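Local coordinates for aldehyde dehydrogenase (Burkholderia vietnamiensis, PDB 5KF0), which probably oxidises aldehydes to carboxylic acids with a nicotinamide adenine dinucleotide as electron acceptor, and binds NADPH in this crystal, at residues G284-S289 with A371-D376; P154-S159 with D222-D227; T32-G37 with A187-V192; F117-E122 with E465-A470. One frame throughout, in Å; residues are numbered along the deposited sequence.

Interaction 1. Residues G284-S289 with A371-D376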
# COMPACT_ATOMS: atom_id res chain seq x y z
N GLY A 284 2.77 27.47 21.29
CA GLY A 284 3.93 26.93 20.61
C GLY A 284 5.23 27.56 21.06
O GLY A 284 6.26 26.88 21.16
N ALA A 285 5.21 28.86 21.33
CA ALA A 285 6.43 29.55 21.73
C ALA A 285 6.83 29.24 23.17
O ALA A 285 8.03 29.17 23.48
CB ALA A 285 6.25 31.06 21.57
N TYR A 286 5.86 29.05 24.06
CA TYR A 286 6.17 29.05 25.48
C TYR A 286 5.81 27.76 26.20
O TYR A 286 6.17 27.63 27.38
CB TYR A 286 5.48 30.25 26.16
CG TYR A 286 5.83 31.55 25.46
CD1 TYR A 286 7.17 31.94 25.32
CD2 TYR A 286 4.85 32.34 24.88
CE1 TYR A 286 7.51 33.12 24.65
CE2 TYR A 286 5.18 33.53 24.21
CZ TYR A 286 6.51 33.91 24.10
OH TYR A 286 6.82 35.07 23.43
N TYR A 287 5.17 26.79 25.53
CA TYR A 287 4.96 25.47 26.13
C TYR A 287 6.28 24.90 26.60
O TYR A 287 7.27 24.92 25.86
CB TYR A 287 4.30 24.51 25.12
CG TYR A 287 4.36 23.03 25.48
CD1 TYR A 287 5.42 22.23 25.07
CD2 TYR A 287 3.36 22.44 26.23
CE1 TYR A 287 5.48 20.89 25.40
CE2 TYR A 287 3.41 21.09 26.56
CZ TYR A 287 4.47 20.32 26.14
OH TYR A 287 4.52 18.97 26.47
N GLN A 288 6.29 24.38 27.83
CA GLN A 288 7.51 23.88 28.47
C GLN A 288 8.65 24.89 28.36
O GLN A 288 9.82 24.53 28.16
CB GLN A 288 7.92 22.52 27.90
CG GLN A 288 8.88 21.79 28.84
CD GLN A 288 9.14 20.36 28.43
OE1 GLN A 288 8.37 19.77 27.66
NE2 GLN A 288 10.23 19.79 28.95
N SER A 289 8.29 26.17 28.49
CA SER A 289 9.23 27.29 28.43
C SER A 289 10.06 27.26 27.16
O SER A 289 11.25 27.59 27.16
CB SER A 289 10.12 27.32 29.67
OG SER A 289 9.31 27.37 30.84
N ALA A 371 8.29 34.36 29.84
CA ALA A 371 7.88 34.34 28.44
C ALA A 371 8.18 35.71 27.84
O ALA A 371 7.76 36.74 28.37
CB ALA A 371 6.39 34.01 28.32
N THR A 372 8.92 35.72 26.73
CA THR A 372 9.51 36.93 26.19
C THR A 372 9.28 37.01 24.68
O THR A 372 9.39 36.00 23.98
CB THR A 372 11.02 36.95 26.52
OG1 THR A 372 11.19 36.97 27.95
CG2 THR A 372 11.71 38.17 25.93
N LEU A 373 8.94 38.21 24.20
CA LEU A 373 8.68 38.48 22.79
C LEU A 373 9.51 39.68 22.36
O LEU A 373 9.55 40.69 23.07
CB LEU A 373 7.18 38.75 22.56
CG LEU A 373 6.68 38.90 21.12
CD1 LEU A 373 6.81 37.58 20.36
CD2 LEU A 373 5.24 39.35 21.13
N LEU A 374 10.18 39.57 21.22
CA LEU A 374 10.97 40.67 20.67
C LEU A 374 10.56 40.96 19.24
O LEU A 374 10.08 40.08 18.53
CB LEU A 374 12.48 40.37 20.67
CG LEU A 374 13.24 40.29 21.99
CD1 LEU A 374 13.09 38.90 22.61
CD2 LEU A 374 14.70 40.62 21.76
N GLU A 375 10.76 42.22 18.83
CA GLU A 375 10.68 42.54 17.41
C GLU A 375 11.98 43.22 16.98
O GLU A 375 12.90 43.46 17.78
CB GLU A 375 9.44 43.38 17.09
CG GLU A 375 9.33 44.70 17.83
CD GLU A 375 8.02 45.43 17.54
OE1 GLU A 375 7.21 44.93 16.72
OE2 GLU A 375 7.80 46.51 18.12
N ASP A 376 12.08 43.45 15.67
CA ASP A 376 13.25 44.08 15.05
C ASP A 376 14.53 43.29 15.30
O ASP A 376 15.62 43.85 15.47
CB ASP A 376 13.42 45.54 15.52
CG ASP A 376 12.22 46.41 15.15
OD1 ASP A 376 11.61 46.19 14.08
OD2 ASP A 376 11.89 47.33 15.92

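Interaction 2. Residues P154-S159 with D222-D227. With NDP (NADPH dihydro-nicotinamide-adenine-dinucleotide phosphate), chain E.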
# COMPACT_ATOMS: atom_id res chain seq x y z
N PRO A 154 20.62 -5.63 17.15
CA PRO A 154 20.71 -4.75 18.33
C PRO A 154 20.70 -3.29 17.92
O PRO A 154 21.42 -2.88 17.01
CB PRO A 154 22.04 -5.15 18.97
CG PRO A 154 22.30 -6.57 18.46
CD PRO A 154 21.79 -6.53 17.05
N CYS A 155 19.88 -2.50 18.61
CA CYS A 155 19.74 -1.08 18.34
C CYS A 155 20.26 -0.28 19.51
O CYS A 155 20.02 -0.63 20.67
CB CYS A 155 18.27 -0.69 18.10
SG CYS A 155 17.54 -1.43 16.62
N SER A 156 20.96 0.81 19.20
CA SER A 156 21.46 1.77 20.18
C SER A 156 20.55 3.00 20.15
O SER A 156 20.38 3.63 19.10
CB SER A 156 22.90 2.17 19.86
OG SER A 156 23.34 3.18 20.75
N PHE A 157 19.98 3.35 21.30
CA PHE A 157 19.01 4.43 21.42
C PHE A 157 19.53 5.47 22.39
O PHE A 157 19.92 5.14 23.52
CB PHE A 157 17.66 3.90 21.94
CG PHE A 157 16.93 3.01 20.97
CD1 PHE A 157 17.14 3.12 19.59
CD2 PHE A 157 16.01 2.07 21.44
CE1 PHE A 157 16.44 2.29 18.71
CE2 PHE A 157 15.30 1.26 20.56
CZ PHE A 157 15.52 1.37 19.19
N ILE A 158 19.51 6.74 21.98
CA ILE A 158 19.93 7.86 22.82
C ILE A 158 18.83 8.91 22.78
O ILE A 158 18.39 9.31 21.69
CB ILE A 158 21.26 8.46 22.33
CG1 ILE A 158 22.40 7.45 22.45
CG2 ILE A 158 21.59 9.74 23.11
CD1 ILE A 158 23.72 7.92 21.79
N SER A 159 18.39 9.39 23.96
CA SER A 159 17.25 10.29 24.05
C SER A 159 17.59 11.54 24.86
O SER A 159 18.56 11.55 25.63
CB SER A 159 16.04 9.57 24.67
OG SER A 159 16.34 9.00 25.94
N ASP A 222 30.80 6.36 24.65
CA ASP A 222 31.32 6.15 23.30
C ASP A 222 30.74 4.91 22.64
O ASP A 222 30.44 4.91 21.44
CB ASP A 222 32.85 6.07 23.32
CG ASP A 222 33.43 5.92 21.92
OD1 ASP A 222 33.43 6.93 21.18
OD2 ASP A 222 33.87 4.81 21.55
N LEU A 223 30.56 3.82 23.41
CA LEU A 223 30.16 2.55 22.80
C LEU A 223 28.77 2.62 22.19
O LEU A 223 28.47 1.87 21.26
CB LEU A 223 30.21 1.42 23.83
CG LEU A 223 31.63 1.01 24.23
CD1 LEU A 223 31.58 0.06 25.43
CD2 LEU A 223 32.38 0.38 23.07
N PHE A 224 27.91 3.52 22.68
CA PHE A 224 26.59 3.67 22.06
C PHE A 224 26.68 4.10 20.61
O PHE A 224 25.77 3.82 19.83
CB PHE A 224 25.74 4.67 22.84
CG PHE A 224 25.18 4.11 24.11
CD1 PHE A 224 23.98 3.40 24.09
CD2 PHE A 224 25.84 4.27 25.32
CE1 PHE A 224 23.46 2.86 25.26
CE2 PHE A 224 25.31 3.73 26.49
CZ PHE A 224 24.13 3.03 26.45
N THR A 225 27.76 4.77 20.23
CA THR A 225 27.95 5.18 18.85
C THR A 225 28.87 4.23 18.07
O THR A 225 28.58 3.91 16.91
CB THR A 225 28.52 6.60 18.80
OG1 THR A 225 27.54 7.51 19.33
CG2 THR A 225 28.90 7.02 17.37
N THR A 226 29.95 3.76 18.68
CA THR A 226 31.01 3.10 17.92
C THR A 226 30.96 1.57 17.94
O THR A 226 31.58 0.95 17.07
CB THR A 226 32.40 3.55 18.40
OG1 THR A 226 32.62 3.12 19.75
CG2 THR A 226 32.52 5.07 18.33
N ASP A 227 30.28 0.93 18.90
CA ASP A 227 30.35 -0.53 18.95
C ASP A 227 29.73 -1.13 17.68
O ASP A 227 28.60 -0.80 17.31
CB ASP A 227 29.65 -1.07 20.19
CG ASP A 227 30.05 -2.50 20.50
OD1 ASP A 227 29.66 -3.40 19.73
OD2 ASP A 227 30.76 -2.72 21.51
PA NDP E . 21.88 16.83 23.89
O1A NDP E . 22.38 16.72 22.48
O2A NDP E . 22.74 17.76 24.74
O5B NDP E . 21.79 15.41 24.60
C5B NDP E . 20.89 14.43 24.03
C4B NDP E . 21.34 13.06 24.43
O4B NDP E . 22.60 12.75 23.78
C3B NDP E . 21.59 12.87 25.93
O3B NDP E . 21.26 11.55 26.33
C2B NDP E . 23.11 13.07 26.02
O2B NDP E . 23.73 12.45 27.16
C1B NDP E . 23.52 12.33 24.76
N9A NDP E . 24.87 12.64 24.30
C8A NDP E . 25.46 13.86 24.12
N7A NDP E . 26.68 13.80 23.63
C5A NDP E . 26.90 12.44 23.48
C6A NDP E . 28.00 11.71 22.99
N6A NDP E . 29.15 12.26 22.58
N1A NDP E . 27.89 10.36 22.95
C2A NDP E . 26.76 9.79 23.38
N3A NDP E . 25.66 10.38 23.87
C4A NDP E . 25.80 11.71 23.89
O3 NDP E . 20.38 17.35 23.87
PN NDP E . 19.36 17.76 25.02
O1N NDP E . 19.19 16.63 25.96
O2N NDP E . 19.86 19.06 25.61
O5D NDP E . 17.99 18.00 24.26
C5D NDP E . 17.66 19.18 23.51
C4D NDP E . 17.94 18.92 22.05
O4D NDP E . 17.17 17.78 21.59
C3D NDP E . 17.54 20.10 21.16
O3D NDP E . 18.50 20.37 20.14
C2D NDP E . 16.21 19.64 20.58
O2D NDP E . 15.79 20.25 19.37
C1D NDP E . 16.46 18.14 20.42
N1N NDP E . 15.17 17.46 20.34
C2N NDP E . 14.79 16.78 19.21
C3N NDP E . 13.55 16.28 19.04
C7N NDP E . 13.17 15.47 17.85
O7N NDP E . 12.33 14.57 18.01
N7N NDP E . 13.68 15.79 16.67
C4N NDP E . 12.50 16.56 20.05
C5N NDP E . 13.10 17.00 21.35
C6N NDP E . 14.33 17.47 21.41
P2B NDP E . 23.85 13.23 28.60
O1X NDP E . 23.05 14.47 28.51
O2X NDP E . 23.38 12.19 29.58
O3X NDP E . 25.32 13.50 28.82

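Interaction 3. Residues T32-G37 with A187-V192. With NDP (NADPH dihydro-nicotinamide-adenine-dinucleotide phosphate), chain E.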
# COMPACT_ATOMS: atom_id res chain seq x y z
N THR A 32 18.54 16.05 40.02
CA THR A 32 18.00 17.18 40.76
C THR A 32 16.57 17.49 40.35
O THR A 32 16.15 17.25 39.21
CB THR A 32 18.84 18.44 40.55
OG1 THR A 32 18.84 18.77 39.15
CG2 THR A 32 20.26 18.23 41.06
N ASP A 33 15.82 18.04 41.30
CA ASP A 33 14.59 18.75 41.00
C ASP A 33 14.97 20.06 40.31
O ASP A 33 15.70 20.87 40.87
CB ASP A 33 13.81 18.98 42.29
CG ASP A 33 12.48 19.71 42.09
OD1 ASP A 33 12.43 20.72 41.37
OD2 ASP A 33 11.49 19.28 42.72
N LYS A 34 14.52 20.24 39.06
CA LYS A 34 15.02 21.36 38.28
C LYS A 34 14.44 22.70 38.72
O LYS A 34 14.89 23.75 38.24
CB LYS A 34 14.76 21.11 36.80
CG LYS A 34 15.38 19.81 36.27
CD LYS A 34 16.91 19.80 36.47
CE LYS A 34 17.56 18.52 35.91
NZ LYS A 34 17.05 17.29 36.61
N PHE A 35 13.45 22.71 39.61
CA PHE A 35 12.95 23.96 40.18
C PHE A 35 13.60 24.26 41.52
O PHE A 35 14.09 25.37 41.75
CB PHE A 35 11.42 23.91 40.34
CG PHE A 35 10.83 25.18 40.88
CD1 PHE A 35 10.29 25.23 42.16
CD2 PHE A 35 10.84 26.34 40.12
CE1 PHE A 35 9.76 26.41 42.67
CE2 PHE A 35 10.32 27.52 40.62
CZ PHE A 35 9.78 27.55 41.90
N SER A 36 13.64 23.27 42.42
CA SER A 36 14.22 23.50 43.74
C SER A 36 15.74 23.42 43.76
O SER A 36 16.37 23.99 44.65
CB SER A 36 13.67 22.48 44.74
OG SER A 36 14.24 21.21 44.53
N GLY A 37 16.33 22.71 42.80
CA GLY A 37 17.75 22.48 42.80
C GLY A 37 18.22 21.37 43.71
O GLY A 37 19.41 21.03 43.68
N ALA A 187 18.82 10.67 28.88
CA ALA A 187 19.57 11.84 29.33
C ALA A 187 19.86 11.75 30.83
O ALA A 187 18.98 11.39 31.62
CB ALA A 187 18.78 13.12 29.04
N SER A 188 21.10 12.07 31.21
CA SER A 188 21.51 11.93 32.60
C SER A 188 20.74 12.90 33.50
O SER A 188 20.56 12.62 34.70
CB SER A 188 23.01 12.17 32.74
OG SER A 188 23.75 11.23 31.98
N ARG A 189 20.30 14.03 32.95
CA ARG A 189 19.51 14.97 33.74
C ARG A 189 18.11 14.44 34.01
O ARG A 189 17.46 14.89 34.97
CB ARG A 189 19.43 16.33 33.04
CG ARG A 189 20.70 17.20 33.21
CD ARG A 189 20.70 18.40 32.26
NE ARG A 189 20.79 18.00 30.86
CZ ARG A 189 20.72 18.83 29.82
NH1 ARG A 189 20.56 20.13 29.99
NH2 ARG A 189 20.80 18.34 28.60
N THR A 190 17.61 13.50 33.18
CA THR A 190 16.24 13.00 33.27
C THR A 190 16.18 11.50 33.01
O THR A 190 15.52 11.05 32.06
CB THR A 190 15.32 13.73 32.28
OG1 THR A 190 15.78 13.50 30.93
CG2 THR A 190 15.28 15.25 32.54
N PRO A 191 16.82 10.68 33.86
CA PRO A 191 16.80 9.23 33.63
C PRO A 191 15.63 8.47 34.24
O PRO A 191 15.41 7.31 33.85
CB PRO A 191 18.11 8.78 34.29
CG PRO A 191 18.19 9.68 35.51
CD PRO A 191 17.63 11.03 35.03
N VAL A 192 14.88 9.06 35.17
CA VAL A 192 13.96 8.28 35.98
C VAL A 192 12.81 7.73 35.15
O VAL A 192 12.39 6.58 35.32
CB VAL A 192 13.45 9.11 37.17
CG1 VAL A 192 12.39 8.32 37.94
CG2 VAL A 192 14.62 9.50 38.08
PA NDP E . 21.88 16.83 23.89
O1A NDP E . 22.38 16.72 22.48
O2A NDP E . 22.74 17.76 24.74
O5B NDP E . 21.79 15.41 24.60
C5B NDP E . 20.89 14.43 24.03
C4B NDP E . 21.34 13.06 24.43
O4B NDP E . 22.60 12.75 23.78
C3B NDP E . 21.59 12.87 25.93
O3B NDP E . 21.26 11.55 26.33
C2B NDP E . 23.11 13.07 26.02
O2B NDP E . 23.73 12.45 27.16
C1B NDP E . 23.52 12.33 24.76
N9A NDP E . 24.87 12.64 24.30
C8A NDP E . 25.46 13.86 24.12
N7A NDP E . 26.68 13.80 23.63
C5A NDP E . 26.90 12.44 23.48
C6A NDP E . 28.00 11.71 22.99
N6A NDP E . 29.15 12.26 22.58
N1A NDP E . 27.89 10.36 22.95
C2A NDP E . 26.76 9.79 23.38
N3A NDP E . 25.66 10.38 23.87
C4A NDP E . 25.80 11.71 23.89
O3 NDP E . 20.38 17.35 23.87
PN NDP E . 19.36 17.76 25.02
O1N NDP E . 19.19 16.63 25.96
O2N NDP E . 19.86 19.06 25.61
O5D NDP E . 17.99 18.00 24.26
C5D NDP E . 17.66 19.18 23.51
C4D NDP E . 17.94 18.92 22.05
O4D NDP E . 17.17 17.78 21.59
C3D NDP E . 17.54 20.10 21.16
O3D NDP E . 18.50 20.37 20.14
C2D NDP E . 16.21 19.64 20.58
O2D NDP E . 15.79 20.25 19.37
C1D NDP E . 16.46 18.14 20.42
N1N NDP E . 15.17 17.46 20.34
C2N NDP E . 14.79 16.78 19.21
C3N NDP E . 13.55 16.28 19.04
C7N NDP E . 13.17 15.47 17.85
O7N NDP E . 12.33 14.57 18.01
N7N NDP E . 13.68 15.79 16.67
C4N NDP E . 12.50 16.56 20.05
C5N NDP E . 13.10 17.00 21.35
C6N NDP E . 14.33 17.47 21.41
P2B NDP E . 23.85 13.23 28.60
O1X NDP E . 23.05 14.47 28.51
O2X NDP E . 23.38 12.19 29.58
O3X NDP E . 25.32 13.50 28.82

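Interaction 4. Residues F117-E122 with E465-A470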
# COMPACT_ATOMS: atom_id res chain seq x y z
N PHE A 117 2.85 3.97 22.68
CA PHE A 117 2.84 2.52 22.84
C PHE A 117 1.60 1.88 22.24
O PHE A 117 1.67 0.75 21.73
CB PHE A 117 2.99 2.14 24.32
CG PHE A 117 4.42 2.02 24.76
CD1 PHE A 117 5.20 3.17 24.94
CD2 PHE A 117 5.00 0.78 24.99
CE1 PHE A 117 6.54 3.06 25.32
CE2 PHE A 117 6.33 0.67 25.39
CZ PHE A 117 7.10 1.81 25.55
N ARG A 118 0.45 2.56 22.30
CA ARG A 118 -0.75 1.97 21.72
C ARG A 118 -0.65 1.89 20.20
O ARG A 118 -1.08 0.89 19.61
CB ARG A 118 -1.99 2.76 22.13
CG ARG A 118 -3.24 2.14 21.57
CD ARG A 118 -4.50 2.62 22.21
NE ARG A 118 -5.59 1.77 21.77
CZ ARG A 118 -6.87 1.93 22.09
NH1 ARG A 118 -7.24 2.94 22.88
NH2 ARG A 118 -7.76 1.08 21.63
N VAL A 119 -0.10 2.92 19.55
CA VAL A 119 0.12 2.82 18.10
C VAL A 119 1.04 1.64 17.79
O VAL A 119 0.82 0.88 16.84
CB VAL A 119 0.69 4.13 17.52
CG1 VAL A 119 1.00 3.97 16.03
CG2 VAL A 119 -0.25 5.29 17.73
N ALA A 120 2.11 1.49 18.59
CA ALA A 120 3.02 0.37 18.37
C ALA A 120 2.32 -0.97 18.56
O ALA A 120 2.59 -1.92 17.81
CB ALA A 120 4.23 0.48 19.30
N SER A 121 1.44 -1.08 19.56
CA SER A 121 0.69 -2.32 19.75
C SER A 121 -0.12 -2.67 18.51
O SER A 121 -0.15 -3.84 18.09
CB SER A 121 -0.23 -2.19 20.97
OG SER A 121 -1.19 -3.24 20.98
N GLU A 122 -0.76 -1.68 17.90
CA GLU A 122 -1.51 -1.90 16.66
C GLU A 122 -0.59 -2.30 15.51
O GLU A 122 -0.90 -3.24 14.76
CB GLU A 122 -2.30 -0.64 16.29
CG GLU A 122 -3.32 -0.22 17.34
CD GLU A 122 -3.85 1.19 17.08
OE1 GLU A 122 -3.44 1.80 16.07
OE2 GLU A 122 -4.66 1.69 17.89
N GLU A 465 10.69 9.39 12.52
CA GLU A 465 10.03 8.59 13.54
C GLU A 465 8.52 8.71 13.36
O GLU A 465 8.04 9.19 12.32
CB GLU A 465 10.53 8.98 14.94
CG GLU A 465 11.94 8.44 15.18
CD GLU A 465 12.46 8.65 16.58
OE1 GLU A 465 11.93 9.54 17.29
OE2 GLU A 465 13.41 7.95 16.97
N GLY A 466 7.76 8.23 14.35
CA GLY A 466 6.40 7.79 14.10
C GLY A 466 6.46 6.29 13.87
O GLY A 466 7.35 5.83 13.16
N ILE A 467 5.55 5.52 14.47
CA ILE A 467 5.79 4.09 14.68
C ILE A 467 6.09 3.37 13.37
O ILE A 467 7.06 2.60 13.28
CB ILE A 467 4.61 3.44 15.40
CG1 ILE A 467 4.45 4.01 16.82
CG2 ILE A 467 4.80 1.91 15.40
CD1 ILE A 467 5.71 3.90 17.68
N ARG A 468 5.24 3.55 12.35
CA ARG A 468 5.46 2.85 11.07
C ARG A 468 6.86 3.12 10.52
O ARG A 468 7.50 2.21 9.96
CB ARG A 468 4.43 3.30 10.03
CG ARG A 468 3.04 2.77 10.25
CD ARG A 468 2.08 3.43 9.25
NE ARG A 468 2.61 3.38 7.89
CZ ARG A 468 2.09 4.05 6.87
NH1 ARG A 468 1.02 4.82 7.05
NH2 ARG A 468 2.64 3.97 5.67
N TYR A 469 7.33 4.36 10.64
CA TYR A 469 8.56 4.77 9.99
C TYR A 469 9.77 4.31 10.80
O TYR A 469 10.78 3.91 10.22
CB TYR A 469 8.50 6.30 9.78
CG TYR A 469 7.11 6.61 9.27
CD1 TYR A 469 6.12 7.12 10.11
CD2 TYR A 469 6.76 6.30 7.96
CE1 TYR A 469 4.83 7.33 9.65
CE2 TYR A 469 5.47 6.49 7.50
CZ TYR A 469 4.52 7.01 8.33
OH TYR A 469 3.24 7.21 7.86
N ALA A 470 9.63 4.29 12.12
CA ALA A 470 10.68 3.70 12.96
C ALA A 470 10.81 2.20 12.71
O ALA A 470 11.93 1.68 12.65
CB ALA A 470 10.37 4.00 14.42

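Interaction 1. Residues G284-S289 with A371-D376
Tyr286 carries this contact from the last turn of helix 274-286, its whole side chain laid against residues 371-373 of strand 368-375. At CB the chain turns so that CG stands anti to the carbonyl carbon (chi1 -53°), which sends the ring away from the helix toward Ala371. The methyl of Ala371 sits squarely over one face of the ring as a CH-pi contact, Ala371 CB being 3.8 Å from the centroid of the Tyr286 ring. CG and CD1 are the ring atoms nearest to it, with CD1 3.7 Å from Ala371 CB. The opposite face is backed by Ala285 CB, also over the centre, so the ring is a flat plate between two alanine methyls. Farther out, CE1 passes Thr372 N at 3.6 Å. At the tip, Tyr286 OH donates to Thr372 O over 2.8 Å. The hydroxyl comes from above the carbonyl plane, 69° out of it, with a C=O...O angle of 108°. Thr372 is also hydrogen-bonded through its backbone to Pro391 and Ala393, which places it in the sheet beside strand 392-398. Beside the bond, Leu373 CB touches the same Tyr286 OH at 3.8 Å. Thr317 of helix 306-319 and Ala393 of strand 392-398 also touch the tyrosine. A buried aromatic from a helix end is thereby pinned by its hydroxyl to the backbone of a strand, helix against sheet, in the alpha/beta catalytic domain of the aldehyde dehydrogenase fold.

Interaction 2. Residues P154-S159 with D222-D227
Ser156 and Phe224 mark where the two backbones come closest, their CA atoms 5.8 Å apart. Strand 155-158 and the short helix 222-226 run at 130° to each other, with their axes 8.5 Å apart at the nearest point. The serine hydroxyl bridges this gap. With OG anti to its own backbone N (chi1 175°), Ser156 OG donates to Phe224 O over 2.7 Å, meeting a carbonyl in the final turn of the helix only 17° off its plane. The serine oxygen also lies in the plane of the Phe224 ring, at its edge, with Ser156 OG 3.4 Å from Phe224 CD1. Strand 155-158 is an inner strand of the parallel part of a six-stranded sheet, the Rossmann-like coenzyme domain of this family, and helix 222-226 packs on one side of it. Phe224 is held there by further contacts with Val183 and Lys185 of strand 182-185 and with Ile51 of helix 48-60. The end of Ile158 lies between helix and coenzyme. Its CD1 reaches Phe224 CB at 4.0 Å and also lies 3.8 Å from N3A of the NADPH adenine, while the other branch, Ile158 CG2, rests 3.2 Å from O4B of the adenosine ribose. Just past the strand end the backbone takes over, and Ser159 O accepts a 2.8 Å hydrogen bond from the ribose hydroxyl O3B of NADPH.

Interaction 3. Residues T32-G37 with A187-V192
Lys34 and Arg189 cross at about a right angle, and the lysine reaches the arginine's backbone rather than its charged end. The lysine chain is bent at chi2 and again at chi4 (-62°), which curls the ammonium back over its own loop. Lys34 NZ donates to Arg189 O over 2.9 Å at a C=O...N angle of 143°, and also to Thr32 O at 2.8 Å. A third carbonyl, that of Glu98, takes a hydrogen bond from the same nitrogen, so three backbone oxygens grip it. Lys34 CE meanwhile lies 4.1 Å from Arg189 CB, where the two side chains cross. From there Arg189 leads off toward the coenzyme, leaving its NE 6.9 Å from Lys34 NZ. Arg189 NH2 gives a hydrogen bond of 3.2 Å to O2N of NADPH, the oxygen lying at the guanidinium edge near its plane. One residue earlier in the type I turn 187-190, Ser188 holds phosphate oxygen O2X on the adenosine ribose by its backbone N and, at 2.6 Å, by its OG; such binding suits a coenzyme carrying that extra phosphate. The loop 32-37, which joins strands 29-32 and 39-43, is thus tied to the turn between strand 182-185 and helix 192-202, with the C-terminal end of helix 88-99 meeting both through Glu98 and Pro191 lying against strands 29-32 and 39-43.

Interaction 4. Residues F117-E122 with E465-A470
Ile467 pushes its branched side chain onto Val119 and Ala120, two adjoining residues of helix 103-123. Its branches divide the work. Ile467 CG1 meets Val119 CG1 at 3.5 Å, a close apolar contact, and the two side chains cross obliquely; Val119 CG1 is swung to this position by a first torsion that sets it anti to its backbone N (chi1 176°). The other branch, Ile467 CG2, settles on the helix backbone itself, 3.8 Å from Ala120 CA. Ile467 CD1, the end of the CG1 branch, bends back (chi2 -55°) to 4.1 Å from Ala120 CB. The small alanine probably helps the helices come close, Ala120 CA and Ile467 CA being 5.9 Å apart. Ile467 is the first residue of helix 467-473, directly after Gly466 at the N-cap, which has a positive phi (94°) that glycine takes readily. No hydrogen bond crosses between the segments, so apolar contact alone joins them here.

The flanks of the same helices face other subunits. Arg118 and Glu122 form salt bridges to Asp78 and Arg126 of a second subunit, while Arg468 pairs with Glu130 of a third, and Val119 also packs on Ile136 of that third subunit. Within the chain, Ile467 touches Thr116 and Glu123 as well as Val119 and Ala120. That set, spaced i, i+3, i+4 and i+7 along helix 103-123, forms the four-residue hole of knobs-into-holes packing, with Ile467 as the knob.

Overall arrangement
NADPH ties interactions 2 and 3 together: both touch it, and they meet directly where Ser159 O packs on Ala187 CB at 3.8 Å, although their centres are about 22 Å apart. Strand 155-158 and the turn 187-190 hold the adenosine end, while Arg189 reaches on to the diphosphate. Interaction 4 lies farther from the coenzyme: its nearest atoms are about 7 Å from interaction 2, and the Ile467 side chain is about 13 Å from NADPH. Interaction 1 lies across the chain's centre from interactions 2 and 4, its own centre about 34 Å from that of interaction 2. In sequence, the loop closed by interaction 4 encloses interactions 1 and 2.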